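Local coordinates for putative uncharacterized protein (Chlamydia trachomatis, PDB 3K29), which is of unknown function in detail but, as a coiled-coil YscO homologue, probably acts as a chaperone in type III secretion, at residues A[58-63]-A[74-79]; A[4-9]-A[130-135]; A[31-34]-A[39-42]. All coordinates share one frame; numbering follows the deposited sequence. Where two conformers were deposited one is given.

Overall arrangement
The chain is a long helical hairpin, and the three contacts sample it at different points; none lies in a closed core. Interactions 1 and 2 both join helix 8-66 to helix 70-160, on opposite sides of the chain's centre, with their own centres about 82 Å apart. Interaction 3 stays within helix 8-66, its centre about 35 Å from that of interaction 1 and about 48 Å from that of interaction 2. Near the turn, interaction 1 is a thin aliphatic surface contact. At the open end, interaction 2 is partly buried, with Tyr5 its buried residue, and rests on aromatic packing and CH-pi contacts. Interaction 3 is also a surface contact, but charged: one salt bridge along the flank of a helix.

Interaction 1: residues A[58-63]-A[74-79]; sequences RQLREQ and LKMKAY
Leu60 carries the contact, reaching out of 58-63 with one methyl for each of two residues on 74-79. Everything that crosses is van der Waals packing; no hydrogen bond joins the segments. CD1 of Leu60 lies 4.0 Å from CB of Met76, so it meets the root of that side chain. The other methyl, CD2, sits 3.9 Å from CG of Lys77 and rests on the aliphatic base of the lysine. With CG anti to the backbone N (chi1 171°), Leu60 is extended far enough from its own helix for the branch point to straddle these two neighbours. The Lys77 chain then bends at chi3 and chi4, and its ammonium group ends well beyond the leucine methyls. Met76, a selenomethionine deposited in two conformers, starts toward the facing helix, but the end of its side chain in the conformer given leads away.

The two helices run antiparallel here, close to the short turn between 8-66 and 70-160, as the arms of a helical hairpin do where they leave the bend. Their closest backbone approach in these segments is at Leu60 and Met76, with the CA atoms 6.6 Å apart. The contact buries just 138 Å² in all, and none of the three touching residues is fully buried.

Hydrogen bonding stays within each arm. Glu62 N donates to Arg58 O at 2.9 Å in the first helix, and Ala78 N to Leu74 O, also at 2.9 Å, in the second. Among the polar side chains, Gln59 turns to its own helix, where its OE1 is hydrogen-bonded to NZ of Lys56.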
loop_
_atom_site.group_PDB
_atom_site.type_symbol
_atom_site.label_atom_id
_atom_site.label_comp_id
_atom_site.label_asym_id
_atom_site.label_seq_id
_atom_site.Cartn_x
_atom_site.Cartn_y
_atom_site.Cartn_z
ATOM N N ARG A 58 26.443 -7.948 36.127
ATOM C CA ARG A 58 25.868 -8.527 37.376
ATOM C C ARG A 58 26.864 -9.439 37.996
ATOM O O ARG A 58 26.990 -9.467 39.198
ATOM C CB ARG A 58 24.561 -9.277 37.112
ATOM C CG ARG A 58 23.359 -8.394 36.958
ATOM C CD ARG A 58 22.035 -9.167 36.548
ATOM N NE ARG A 58 21.023 -8.235 36.019
ATOM C CZ ARG A 58 20.394 -7.354 36.806
ATOM N NH1 ARG A 58 20.679 -7.340 38.106
ATOM N NH2 ARG A 58 19.531 -6.480 36.302
ATOM N N GLN A 59 27.630 -10.163 37.175
ATOM C CA GLN A 59 28.625 -11.075 37.720
ATOM C C GLN A 59 29.686 -10.259 38.459
ATOM O O GLN A 59 30.151 -10.655 39.519
ATOM C CB GLN A 59 29.273 -11.916 36.576
ATOM C CG GLN A 59 28.422 -13.125 36.086
ATOM C CD GLN A 59 28.739 -13.545 34.588
ATOM O OE1 GLN A 59 29.801 -13.210 34.025
ATOM N NE2 GLN A 59 27.808 -14.254 33.971
ATOM N N LEU A 60 30.107 -9.129 37.867
ATOM C CA LEU A 60 31.093 -8.272 38.556
ATOM C C LEU A 60 30.491 -7.662 39.846
ATOM O O LEU A 60 31.175 -7.582 40.855
ATOM C CB LEU A 60 31.613 -7.137 37.648
ATOM C CG LEU A 60 32.471 -6.065 38.358
ATOM C CD1 LEU A 60 33.693 -6.694 39.032
ATOM C CD2 LEU A 60 32.990 -5.077 37.278
ATOM N N ARG A 61 29.251 -7.219 39.756
ATOM C CA ARG A 61 28.545 -6.618 40.897
ATOM C C ARG A 61 28.464 -7.603 42.099
ATOM O O ARG A 61 28.701 -7.229 43.270
ATOM C CB ARG A 61 27.171 -6.143 40.427
ATOM C CG ARG A 61 26.921 -4.751 40.858
ATOM C CD ARG A 61 25.880 -4.726 41.995
ATOM N NE ARG A 61 24.632 -5.297 41.474
ATOM C CZ ARG A 61 23.629 -4.610 40.918
ATOM N NH1 ARG A 61 23.645 -3.266 40.846
ATOM N NH2 ARG A 61 22.556 -5.280 40.482
ATOM N N GLU A 62 28.205 -8.874 41.805
ATOM C CA GLU A 62 28.258 -9.937 42.839
ATOM C C GLU A 62 29.637 -10.109 43.438
ATOM O O GLU A 62 29.792 -10.317 44.658
ATOM C CB GLU A 62 27.785 -11.278 42.268
ATOM C CG GLU A 62 26.340 -11.246 41.872
ATOM C CD GLU A 62 25.951 -12.331 40.848
ATOM O OE1 GLU A 62 26.848 -12.975 40.230
ATOM O OE2 GLU A 62 24.727 -12.521 40.659
ATOM N N GLN A 63 30.670 -10.011 42.597
ATOM C CA GLN A 63 32.038 -10.149 43.108
ATOM C C GLN A 63 32.362 -8.971 44.009
ATOM O O GLN A 63 32.985 -9.139 45.040
ATOM C CB GLN A 63 33.084 -10.300 41.966
ATOM C CG GLN A 63 32.827 -11.617 41.179
ATOM C CD GLN A 63 32.970 -12.821 42.130
ATOM O OE1 GLN A 63 34.008 -12.951 42.807
ATOM N NE2 GLN A 63 31.930 -13.694 42.209
ATOM N N LEU A 74 39.880 -5.197 37.525
ATOM C CA LEU A 74 40.419 -4.691 36.254
ATOM C C LEU A 74 40.150 -5.668 35.111
ATOM O O LEU A 74 39.685 -5.309 34.012
ATOM C CB LEU A 74 41.892 -4.414 36.425
ATOM C CG LEU A 74 42.207 -2.925 36.584
ATOM C CD1 LEU A 74 43.205 -2.746 37.738
ATOM C CD2 LEU A 74 42.768 -2.372 35.252
ATOM N N LYS A 75 40.377 -6.934 35.371
ATOM C CA LYS A 75 40.093 -7.924 34.323
ATOM C C LYS A 75 38.603 -8.029 33.884
ATOM O O LYS A 75 38.274 -8.147 32.697
ATOM C CB LYS A 75 40.560 -9.279 34.778
ATOM C CG LYS A 75 40.436 -10.313 33.639
ATOM C CD LYS A 75 40.759 -11.740 34.158
ATOM C CE LYS A 75 41.036 -12.719 33.010
ATOM N NZ LYS A 75 41.571 -13.954 33.637
HETATM N N MSE A 76 37.690 -8.028 34.836
HETATM C CA MSE A 76 36.253 -8.085 34.503
HETATM C C MSE A 76 35.833 -6.839 33.768
HETATM O O MSE A 76 35.071 -6.923 32.820
HETATM C CB MSE A 76 35.392 -8.213 35.779
HETATM C CG MSE A 76 35.659 -9.482 36.560
HETATM SE SE MSE A 76 35.283 -11.096 35.561
HETATM C CE MSE A 76 36.998 -11.390 34.608
ATOM N N LYS A 77 36.327 -5.673 34.220
ATOM C CA LYS A 77 35.992 -4.400 33.564
ATOM C C LYS A 77 36.519 -4.360 32.139
ATOM O O LYS A 77 35.881 -3.782 31.209
ATOM C CB LYS A 77 36.578 -3.191 34.316
ATOM C CG LYS A 77 35.793 -2.878 35.600
ATOM C CD LYS A 77 36.486 -1.802 36.405
ATOM C CE LYS A 77 36.396 -0.420 35.739
ATOM N NZ LYS A 77 35.000 -0.062 35.400
ATOM N N ALA A 78 37.656 -5.012 31.938
ATOM C CA ALA A 78 38.266 -4.956 30.543
ATOM C C ALA A 78 37.361 -5.689 29.548
ATOM O O ALA A 78 37.062 -5.203 28.460
ATOM C CB ALA A 78 39.670 -5.609 30.554
ATOM N N TYR A 79 36.890 -6.855 29.960
ATOM C CA TYR A 79 35.931 -7.664 29.199
ATOM C C TYR A 79 34.593 -6.906 29.006
ATOM O O TYR A 79 34.009 -6.934 27.927
ATOM C CB TYR A 79 35.670 -9.009 29.907
ATOM C CG TYR A 79 36.777 -10.065 29.843
ATOM C CD1 TYR A 79 37.244 -10.542 28.642
ATOM C CD2 TYR A 79 37.273 -10.653 31.008
ATOM C CE1 TYR A 79 38.243 -11.508 28.580
ATOM C CE2 TYR A 79 38.251 -11.635 30.956
ATOM C CZ TYR A 79 38.730 -12.046 29.738
ATOM O OH TYR A 79 39.700 -13.018 29.684
#

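Interaction 2: residues A[4-9]-A[130-135]; sequences RYPLEP and EEWMKE
Tyr5, which packs on Trp132, accepts the shortest backbone hydrogen bond within the two segments: Glu8 N donates to Tyr5 O at 3.0 Å. This closes a type I turn over Tyr5 to Glu8, with Leu7 as N-cap of helix 8-66. The turn presents two carbon groups to one face of the Trp132 indole. CA of Tyr5 stands 3.7 Å from the centroid of the six-membered ring, 11° off its normal, while CD of Pro6 lies 3.5 Å from that of the five-membered ring; both are CH-pi contacts. The Arg4-Tyr5 peptide lies by the far end of the indole, Arg4 C 3.4 Å from Trp132 CH2. Trp132 has CG anti to its own backbone N (chi1 163°), which extends the indole to the turn.

The Tyr5 ring meets the indole obliquely, the planes 54° apart; Trp132 CD2 lies at the tyrosine's edge, near its plane, 3.7 Å from Tyr5 CD1. The Tyr5 side chain also touches His128 and Lys129. Between 4-9 and 130-135 no hydrogen bond crosses, so these segments meet through dispersion and CH-pi contacts on the one tryptophan, while a salt bridge from Glu8 OE1 to Lys129 NZ adds a charged tie beside them.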
loop_
_atom_site.group_PDB
_atom_site.type_symbol
_atom_site.label_atom_id
_atom_site.label_comp_id
_atom_site.label_asym_id
_atom_site.label_seq_id
_atom_site.Cartn_x
_atom_site.Cartn_y
_atom_site.Cartn_z
ATOM N N ARG A 4 -22.496 0.936 -28.293
ATOM C CA ARG A 4 -21.851 0.830 -26.993
ATOM C C ARG A 4 -21.190 2.162 -26.616
ATOM O O ARG A 4 -21.048 3.057 -27.451
ATOM C CB ARG A 4 -20.789 -0.269 -27.052
ATOM C CG ARG A 4 -21.174 -1.476 -27.886
ATOM C CD ARG A 4 -21.895 -2.517 -27.060
ATOM N NE ARG A 4 -22.055 -3.753 -27.816
ATOM C CZ ARG A 4 -22.560 -4.884 -27.328
ATOM N NH1 ARG A 4 -22.961 -4.958 -26.062
ATOM N NH2 ARG A 4 -22.662 -5.948 -28.118
ATOM N N TYR A 5 -20.761 2.282 -25.367
ATOM C CA TYR A 5 -20.125 3.498 -24.877
ATOM C C TYR A 5 -18.848 3.821 -25.657
ATOM O O TYR A 5 -17.986 2.958 -25.780
ATOM C CB TYR A 5 -19.806 3.338 -23.388
ATOM C CG TYR A 5 -19.126 4.523 -22.768
ATOM C CD1 TYR A 5 -19.607 5.812 -22.965
ATOM C CD2 TYR A 5 -18.003 4.354 -21.968
ATOM C CE1 TYR A 5 -18.981 6.905 -22.396
ATOM C CE2 TYR A 5 -17.374 5.434 -21.379
ATOM C CZ TYR A 5 -17.870 6.713 -21.609
ATOM O OH TYR A 5 -17.242 7.803 -21.027
ATOM N N PRO A 6 -18.724 5.056 -26.195
ATOM C CA PRO A 6 -17.571 5.366 -27.067
ATOM C C PRO A 6 -16.237 5.238 -26.345
ATOM O O PRO A 6 -15.195 4.991 -26.967
ATOM C CB PRO A 6 -17.820 6.831 -27.437
ATOM C CG PRO A 6 -19.274 6.948 -27.436
ATOM C CD PRO A 6 -19.715 6.148 -26.233
ATOM N N LEU A 7 -16.268 5.429 -25.031
ATOM C CA LEU A 7 -15.047 5.414 -24.260
ATOM C C LEU A 7 -14.937 4.114 -23.428
ATOM O O LEU A 7 -14.238 4.041 -22.413
ATOM C CB LEU A 7 -14.900 6.705 -23.428
ATOM C CG LEU A 7 -14.667 8.034 -24.168
ATOM C CD1 LEU A 7 -14.597 9.158 -23.146
ATOM C CD2 LEU A 7 -13.391 8.014 -24.979
ATOM N N GLU A 8 -15.607 3.072 -23.910
ATOM C CA GLU A 8 -15.472 1.756 -23.310
ATOM C C GLU A 8 -13.992 1.331 -23.156
ATOM O O GLU A 8 -13.609 0.808 -22.105
ATOM C CB GLU A 8 -16.268 0.710 -24.083
ATOM C CG GLU A 8 -16.480 -0.546 -23.279
ATOM C CD GLU A 8 -17.270 -0.309 -21.997
ATOM O OE1 GLU A 8 -17.967 0.725 -21.873
ATOM O OE2 GLU A 8 -17.200 -1.180 -21.106
ATOM N N PRO A 9 -13.159 1.553 -24.202
ATOM C CA PRO A 9 -11.750 1.169 -24.047
ATOM C C PRO A 9 -11.007 1.874 -22.890
ATOM O O PRO A 9 -10.121 1.268 -22.284
ATOM C CB PRO A 9 -11.136 1.530 -25.383
ATOM C CG PRO A 9 -12.326 1.441 -26.379
ATOM C CD PRO A 9 -13.467 2.005 -25.580
ATOM N N GLU A 130 -22.319 6.206 -17.497
ATOM C CA GLU A 130 -23.663 6.267 -17.017
ATOM C C GLU A 130 -24.405 7.435 -17.659
ATOM O O GLU A 130 -25.528 7.272 -18.135
ATOM C CB GLU A 130 -23.655 6.423 -15.507
ATOM C CG GLU A 130 -24.917 5.991 -14.867
ATOM C CD GLU A 130 -24.774 5.967 -13.362
ATOM O OE1 GLU A 130 -24.784 4.847 -12.799
ATOM O OE2 GLU A 130 -24.621 7.061 -12.755
ATOM N N GLU A 131 -23.772 8.604 -17.683
ATOM C CA GLU A 131 -24.423 9.797 -18.227
ATOM C C GLU A 131 -24.512 9.774 -19.752
ATOM O O GLU A 131 -25.460 10.316 -20.305
ATOM C CB GLU A 131 -23.749 11.074 -17.752
ATOM C CG GLU A 131 -23.830 11.262 -16.259
ATOM C CD GLU A 131 -22.847 12.280 -15.768
ATOM O OE1 GLU A 131 -21.902 12.592 -16.535
ATOM O OE2 GLU A 131 -23.015 12.768 -14.617
ATOM N N TRP A 132 -23.545 9.148 -20.421
ATOM C CA TRP A 132 -23.636 8.946 -21.878
ATOM C C TRP A 132 -24.832 8.045 -22.196
ATOM O O TRP A 132 -25.643 8.356 -23.059
ATOM C CB TRP A 132 -22.362 8.321 -22.450
ATOM C CG TRP A 132 -22.594 7.747 -23.831
ATOM C CD1 TRP A 132 -22.480 8.407 -25.026
ATOM C CD2 TRP A 132 -23.021 6.402 -24.146
ATOM N NE1 TRP A 132 -22.821 7.570 -26.056
ATOM C CE2 TRP A 132 -23.156 6.333 -25.553
ATOM C CE3 TRP A 132 -23.306 5.253 -23.368
ATOM C CZ2 TRP A 132 -23.537 5.151 -26.216
ATOM C CZ3 TRP A 132 -23.722 4.073 -24.012
ATOM C CH2 TRP A 132 -23.813 4.033 -25.434
HETATM N N MSE A 133 -24.929 6.939 -21.463
HETATM C CA MSE A 133 -25.937 5.918 -21.703
HETATM C C MSE A 133 -27.357 6.468 -21.468
HETATM O O MSE A 133 -28.268 6.168 -22.233
HETATM C CB MSE A 133 -25.586 4.687 -20.863
HETATM C CG MSE A 133 -26.621 3.615 -20.702
HETATM SE SE MSE A 133 -26.020 2.439 -19.239
HETATM C CE MSE A 133 -26.558 3.491 -17.628
ATOM N N LYS A 134 -27.522 7.310 -20.446
ATOM C CA LYS A 134 -28.780 8.033 -20.218
ATOM C C LYS A 134 -29.165 8.915 -21.415
ATOM O O LYS A 134 -30.313 8.873 -21.878
ATOM C CB LYS A 134 -28.677 8.886 -18.950
ATOM C CG LYS A 134 -29.935 9.659 -18.495
ATOM C CD LYS A 134 -29.627 10.341 -17.140
ATOM C CE LYS A 134 -30.823 11.075 -16.535
ATOM N NZ LYS A 134 -30.425 11.870 -15.317
ATOM N N GLU A 135 -28.207 9.719 -21.884
ATOM C CA GLU A 135 -28.378 10.547 -23.078
ATOM C C GLU A 135 -28.626 9.709 -24.325
ATOM O O GLU A 135 -29.442 10.089 -25.168
ATOM C CB GLU A 135 -27.179 11.474 -23.322
ATOM C CG GLU A 135 -27.483 12.965 -23.271
ATOM C CD GLU A 135 -28.867 13.309 -23.819
ATOM O OE1 GLU A 135 -29.846 13.134 -23.071
ATOM O OE2 GLU A 135 -28.993 13.738 -24.993
#

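Interaction 3: residues A[31-34]-A[39-42]; sequences LLEL and LRER
Glu33 and Arg40 lie seven residues apart on the unbroken helix 8-66, about two turns, which puts their CA atoms 10.5 Å apart on nearly the same face. Their side chains span that gap with a salt bridge. Arg40 NH2 donates to Glu33 OE1 at 2.9 Å, and the bond is almost straight, with an angle of 169° at the hydrogen. OE1 lies at the edge of the guanidinium and close to its plane; the donor arrives nearly in line with the carboxylate C-O bond, and the two flat groups are only 23° from coplanar. The grip is single: NH1 of Arg40 stays 3.8 Å from the same OE1, so this is no two-pronged pairing.

Arg40 sets out toward the glutamate and bends at chi3 (-59°), turning its guanidinium back along the helix, while Glu33 bends at chi2 to lead its carboxylate forward. Both residues are exposed, and water would probably weaken their attraction. The bridge runs along the flank of a predicted coiled coil: the preceding residues, Leu32 and Leu39, have the same seven-residue spacing and pack against helix 70-160, Leu32 on Leu108 and Leu39 on Gln97 and Lys98.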
loop_
_atom_site.group_PDB
_atom_site.type_symbol
_atom_site.label_atom_id
_atom_site.label_comp_id
_atom_site.label_asym_id
_atom_site.label_seq_id
_atom_site.Cartn_x
_atom_site.Cartn_y
_atom_site.Cartn_z
ATOM N N LEU A 31 6.425 -6.414 1.230
ATOM C CA LEU A 31 7.792 -5.902 1.278
ATOM C C LEU A 31 8.073 -5.265 2.629
ATOM O O LEU A 31 9.163 -5.439 3.161
ATOM C CB LEU A 31 8.094 -4.958 0.116
ATOM C CG LEU A 31 8.150 -5.611 -1.272
ATOM C CD1 LEU A 31 8.396 -4.588 -2.376
ATOM C CD2 LEU A 31 9.217 -6.720 -1.317
ATOM N N LEU A 32 7.084 -4.565 3.188
ATOM C CA LEU A 32 7.215 -3.938 4.507
ATOM C C LEU A 32 7.316 -5.044 5.556
ATOM O O LEU A 32 8.110 -4.924 6.496
ATOM C CB LEU A 32 6.030 -2.998 4.812
ATOM C CG LEU A 32 5.804 -2.462 6.247
ATOM C CD1 LEU A 32 6.999 -1.635 6.729
ATOM C CD2 LEU A 32 4.535 -1.611 6.373
ATOM N N GLU A 33 6.523 -6.115 5.388
ATOM C CA GLU A 33 6.575 -7.235 6.317
ATOM C C GLU A 33 7.966 -7.905 6.355
ATOM O O GLU A 33 8.473 -8.159 7.449
ATOM C CB GLU A 33 5.404 -8.234 6.131
ATOM C CG GLU A 33 5.290 -9.344 7.233
ATOM C CD GLU A 33 5.498 -8.860 8.688
ATOM O OE1 GLU A 33 6.400 -9.406 9.384
ATOM O OE2 GLU A 33 4.763 -7.947 9.143
ATOM N N LEU A 34 8.581 -8.145 5.190
ATOM C CA LEU A 34 9.985 -8.596 5.126
ATOM C C LEU A 34 10.924 -7.702 5.954
ATOM O O LEU A 34 11.707 -8.196 6.762
ATOM C CB LEU A 34 10.501 -8.653 3.675
ATOM C CG LEU A 34 10.522 -9.901 2.789
ATOM C CD1 LEU A 34 9.259 -10.774 2.866
ATOM C CD2 LEU A 34 10.804 -9.493 1.330
ATOM N N LEU A 39 13.924 -6.432 10.917
ATOM C CA LEU A 39 14.071 -5.618 12.132
ATOM C C LEU A 39 14.008 -6.467 13.408
ATOM O O LEU A 39 14.806 -6.255 14.334
ATOM C CB LEU A 39 13.049 -4.470 12.211
ATOM C CG LEU A 39 13.159 -3.515 13.421
ATOM C CD1 LEU A 39 14.522 -2.861 13.500
ATOM C CD2 LEU A 39 12.065 -2.418 13.437
ATOM N N ARG A 40 13.057 -7.400 13.457
ATOM C CA ARG A 40 12.944 -8.307 14.594
ATOM C C ARG A 40 14.189 -9.182 14.770
ATOM O O ARG A 40 14.643 -9.370 15.896
ATOM C CB ARG A 40 11.648 -9.130 14.526
ATOM C CG ARG A 40 10.399 -8.328 14.930
ATOM C CD ARG A 40 9.123 -9.218 15.090
ATOM N NE ARG A 40 8.763 -9.948 13.863
ATOM C CZ ARG A 40 8.025 -9.470 12.848
ATOM N NH1 ARG A 40 7.537 -8.236 12.868
ATOM N NH2 ARG A 40 7.781 -10.240 11.801
ATOM N N GLU A 41 14.751 -9.693 13.675
ATOM C CA GLU A 41 16.008 -10.436 13.740
ATOM C C GLU A 41 17.175 -9.600 14.280
ATOM O O GLU A 41 17.919 -10.073 15.145
ATOM C CB GLU A 41 16.385 -10.988 12.383
ATOM C CG GLU A 41 15.845 -12.362 12.134
ATOM C CD GLU A 41 16.680 -13.153 11.142
ATOM O OE1 GLU A 41 16.602 -12.884 9.911
ATOM O OE2 GLU A 41 17.400 -14.074 11.601
ATOM N N ARG A 42 17.316 -8.360 13.779
ATOM C CA ARG A 42 18.331 -7.435 14.308
ATOM C C ARG A 42 18.147 -7.175 15.777
ATOM O O ARG A 42 19.093 -7.173 16.529
ATOM C CB ARG A 42 18.351 -6.111 13.542
ATOM C CG ARG A 42 18.558 -6.280 12.031
ATOM C CD ARG A 42 20.002 -6.487 11.605
ATOM N NE ARG A 42 20.710 -7.536 12.323
ATOM C CZ ARG A 42 20.655 -8.844 12.046
ATOM N NH1 ARG A 42 19.885 -9.281 11.048
ATOM N NH2 ARG A 42 21.362 -9.716 12.796
#